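Local structure of alpha-1,6-mannanase (Bacteroides thetaiotaomicron, 4V1S) at residues Leu176-Ile187 with Ala227-Thr235. The protein is a family GH76 glycoside hydrolase that probably cleaves alpha-1,6-mannosidic linkages in mannan as an endo-acting mannanase. Numbering follows the deposited sequence.
Sequences LSGEDNVLGGGI and AAIRINDWT
W234 of helix 222-239 lies flat against G185 and G186 in a loop-on-helix contact, in which the loop leaving helix 162-177 packs on a later helix of the GH76 domain. Two CH-pi contacts on one ring face support this: G186 CA stands 3.5 Å from the centroid of the W234 six-membered ring, 14° off its normal, and G185 CA 3.7 Å from that of the five-membered ring. A CB on G185 or G186 would clash with the indole. W234 NE1 donates in the ring plane to L183 O at 2.8 Å, a reach set by chi1 of -179°, which carries CG away from the backbone N. Replacing W234 with an alanine would probably leave L183 O without this donor and open a gap against G185 and G186. One helical turn earlier, R230 grips E179 side-on through NE-OE2 and NH2-OE1, both 2.8 Å and nearly straight; the carboxylate and guanidinium planes lie 23° apart. Beside this salt bridge, I231 CD1 meets both L176 CD2 (3.9 Å) and I187 CD1 (4.0 Å). K200 of strand 199-201 donates from NZ to G185 O and G186 O, while I231 and I187 also touch helix 202-219 and I187 reaches Y142 of helix 142-159.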
loop_
_atom_site.group_PDB
_atom_site.type_symbol
_atom_site.label_atom_id
_atom_site.label_comp_id
_atom_site.label_asym_id
_atom_site.label_seq_id
_atom_site.Cartn_x
_atom_site.Cartn_y
_atom_site.Cartn_z
ATOM N N LEU A 176 12.929 4.122 9.117
ATOM C CA LEU A 176 13.253 5.213 10.041
ATOM C C LEU A 176 14.726 5.636 9.980
ATOM O O LEU A 176 15.066 6.793 10.333
ATOM C CB LEU A 176 12.876 4.842 11.483
ATOM C CG LEU A 176 11.387 4.865 11.778
ATOM C CD1 LEU A 176 11.103 4.138 13.089
ATOM C CD2 LEU A 176 10.790 6.270 11.810
ATOM N N SER A 177 15.589 4.747 9.468
ATOM C CA SER A 177 16.997 5.081 9.335
ATOM C C SER A 177 17.171 6.051 8.147
ATOM O O SER A 177 18.239 6.654 7.993
ATOM C CB SER A 177 17.883 3.848 9.120
ATOM O OG SER A 177 17.783 3.295 7.798
ATOM N N GLY A 178 16.131 6.219 7.315
ATOM C CA GLY A 178 16.225 7.178 6.197
ATOM C C GLY A 178 15.826 8.598 6.588
ATOM O O GLY A 178 15.864 9.497 5.762
ATOM N N GLU A 179 15.423 8.784 7.824
ATOM C CA GLU A 179 15.074 10.098 8.382
ATOM C C GLU A 179 16.323 10.764 8.961
ATOM O O GLU A 179 17.087 10.161 9.722
ATOM C CB GLU A 179 14.052 9.974 9.527
ATOM C CG GLU A 179 13.484 11.308 9.984
ATOM C CD GLU A 179 12.649 11.265 11.251
ATOM O OE1 GLU A 179 12.467 10.170 11.838
ATOM O OE2 GLU A 179 12.143 12.345 11.652
ATOM N N ASP A 180 16.507 12.016 8.624
ATOM C CA ASP A 180 17.542 12.838 9.260
ATOM C C ASP A 180 17.136 14.307 9.074
ATOM O O ASP A 180 16.059 14.591 8.548
ATOM C CB ASP A 180 18.970 12.521 8.746
ATOM C CG ASP A 180 19.136 12.827 7.273
ATOM O OD1 ASP A 180 18.394 13.706 6.752
ATOM O OD2 ASP A 180 20.017 12.217 6.653
ATOM N N ASN A 181 17.976 15.228 9.538
ATOM C CA ASN A 181 17.638 16.654 9.488
ATOM C C ASN A 181 18.015 17.402 8.212
ATOM O O ASN A 181 17.910 18.614 8.155
ATOM C CB ASN A 181 18.146 17.354 10.750
ATOM C CG ASN A 181 17.176 17.214 11.896
ATOM O OD1 ASN A 181 17.545 16.853 13.028
ATOM N ND2 ASN A 181 15.918 17.498 11.614
ATOM N N VAL A 182 18.423 16.675 7.173
ATOM C CA VAL A 182 18.563 17.278 5.834
ATOM C C VAL A 182 17.159 17.713 5.446
ATOM O O VAL A 182 16.198 16.975 5.659
ATOM C CB VAL A 182 19.224 16.279 4.874
ATOM C CG1 VAL A 182 19.224 16.779 3.435
ATOM C CG2 VAL A 182 20.658 15.994 5.355
ATOM N N LEU A 183 17.040 18.941 4.945
ATOM C CA LEU A 183 15.738 19.580 4.695
ATOM C C LEU A 183 14.877 19.773 5.943
ATOM O O LEU A 183 13.687 20.094 5.830
ATOM C CB LEU A 183 14.933 18.817 3.619
ATOM C CG LEU A 183 15.580 18.768 2.233
ATOM C CD1 LEU A 183 14.704 18.004 1.255
ATOM C CD2 LEU A 183 15.880 20.152 1.682
ATOM N N GLY A 184 15.462 19.586 7.126
ATOM C CA GLY A 184 14.747 19.773 8.374
ATOM C C GLY A 184 13.954 18.581 8.862
ATOM O O GLY A 184 13.273 18.663 9.873
ATOM N N GLY A 185 14.096 17.453 8.172
ATOM C CA GLY A 185 13.321 16.268 8.488
ATOM C C GLY A 185 12.993 15.495 7.234
ATOM O O GLY A 185 13.541 15.742 6.175
ATOM N N GLY A 186 12.079 14.539 7.360
ATOM C CA GLY A 186 11.668 13.749 6.207
ATOM C C GLY A 186 12.637 12.630 5.895
ATOM O O GLY A 186 13.711 12.501 6.514
ATOM N N ILE A 187 12.234 11.814 4.933
ATOM C CA ILE A 187 12.889 10.540 4.640
ATOM C C ILE A 187 13.230 10.483 3.150
ATOM O O ILE A 187 12.396 10.761 2.301
ATOM C CB ILE A 187 11.983 9.359 5.062
ATOM C CG1 ILE A 187 11.767 9.402 6.572
ATOM C CG2 ILE A 187 12.553 7.988 4.623
ATOM C CD1 ILE A 187 10.744 8.414 7.098
ATOM N N ALA A 227 7.535 9.404 16.575
ATOM C CA ALA A 227 8.084 9.417 15.229
ATOM C C ALA A 227 7.013 9.832 14.214
ATOM O O ALA A 227 7.281 10.664 13.368
ATOM C CB ALA A 227 8.682 8.068 14.874
ATOM N N ALA A 228 5.810 9.261 14.312
ATOM C CA ALA A 228 4.735 9.610 13.400
ATOM C C ALA A 228 4.433 11.113 13.461
ATOM O O ALA A 228 4.267 11.778 12.427
ATOM C CB ALA A 228 3.483 8.800 13.691
ATOM N N ILE A 229 4.392 11.658 14.667
ATOM C CA ILE A 229 4.089 13.087 14.865
ATOM C C ILE A 229 5.175 13.963 14.265
ATOM O O ILE A 229 4.890 14.937 13.570
ATOM C CB ILE A 229 3.881 13.396 16.365
ATOM C CG1 ILE A 229 2.574 12.744 16.851
ATOM C CG2 ILE A 229 3.843 14.896 16.621
ATOM C CD1 ILE A 229 2.406 12.739 18.365
ATOM N N ARG A 230 6.427 13.602 14.528
ATOM C CA ARG A 230 7.559 14.344 14.027
ATOM C C ARG A 230 7.592 14.351 12.493
ATOM O O ARG A 230 7.753 15.403 11.866
ATOM C CB ARG A 230 8.852 13.750 14.608
ATOM C CG ARG A 230 10.117 14.426 14.158
ATOM C CD ARG A 230 11.352 13.774 14.777
ATOM N NE ARG A 230 11.510 12.385 14.341
ATOM C CZ ARG A 230 11.380 11.288 15.087
ATOM N NH1 ARG A 230 11.093 11.345 16.387
ATOM N NH2 ARG A 230 11.558 10.094 14.517
ATOM N N ILE A 231 7.479 13.161 11.896
ATOM C CA ILE A 231 7.484 13.049 10.449
ATOM C C ILE A 231 6.265 13.766 9.854
ATOM O O ILE A 231 6.376 14.463 8.846
ATOM C CB ILE A 231 7.521 11.571 10.028
ATOM C CG1 ILE A 231 8.867 10.942 10.451
ATOM C CG2 ILE A 231 7.277 11.437 8.532
ATOM C CD1 ILE A 231 8.826 9.428 10.480
ATOM N N ASN A 232 5.105 13.615 10.477
ATOM C CA ASN A 232 3.914 14.321 10.010
ATOM C C ASN A 232 4.077 15.835 10.010
ATOM O O ASN A 232 3.752 16.501 9.029
ATOM C CB ASN A 232 2.694 13.980 10.828
ATOM C CG ASN A 232 1.445 14.616 10.254
ATOM O OD1 ASN A 232 1.136 14.430 9.072
ATOM N ND2 ASN A 232 0.747 15.403 11.064
ATOM N N ASP A 233 4.578 16.371 11.117
ATOM C CA ASP A 233 4.804 17.823 11.219
ATOM C C ASP A 233 5.672 18.308 10.048
ATOM O O ASP A 233 5.355 19.307 9.400
ATOM C CB ASP A 233 5.473 18.164 12.542
ATOM C CG ASP A 233 4.525 18.116 13.718
ATOM O OD1 ASP A 233 3.301 17.944 13.540
ATOM O OD2 ASP A 233 5.029 18.234 14.849
ATOM N N TRP A 234 6.755 17.582 9.758
ATOM C CA TRP A 234 7.628 17.948 8.633
ATOM C C TRP A 234 6.876 17.873 7.300
ATOM O O TRP A 234 7.008 18.752 6.434
ATOM C CB TRP A 234 8.885 17.060 8.586
ATOM C CG TRP A 234 9.808 17.415 7.465
ATOM C CD1 TRP A 234 10.832 18.345 7.480
ATOM C CD2 TRP A 234 9.782 16.888 6.138
ATOM N NE1 TRP A 234 11.432 18.412 6.249
ATOM C CE2 TRP A 234 10.810 17.530 5.405
ATOM C CE3 TRP A 234 9.024 15.904 5.506
ATOM C CZ2 TRP A 234 11.080 17.218 4.077
ATOM C CZ3 TRP A 234 9.287 15.600 4.179
ATOM C CH2 TRP A 234 10.291 16.269 3.474
ATOM N N THR A 235 6.127 16.788 7.121
ATOM C CA THR A 235 5.455 16.541 5.863
ATOM C C THR A 235 4.386 17.603 5.588
ATOM O O THR A 235 4.292 18.139 4.476
ATOM C CB THR A 235 4.869 15.136 5.850
ATOM O OG1 THR A 235 5.909 14.187 6.180
ATOM C CG2 THR A 235 4.312 14.803 4.478
#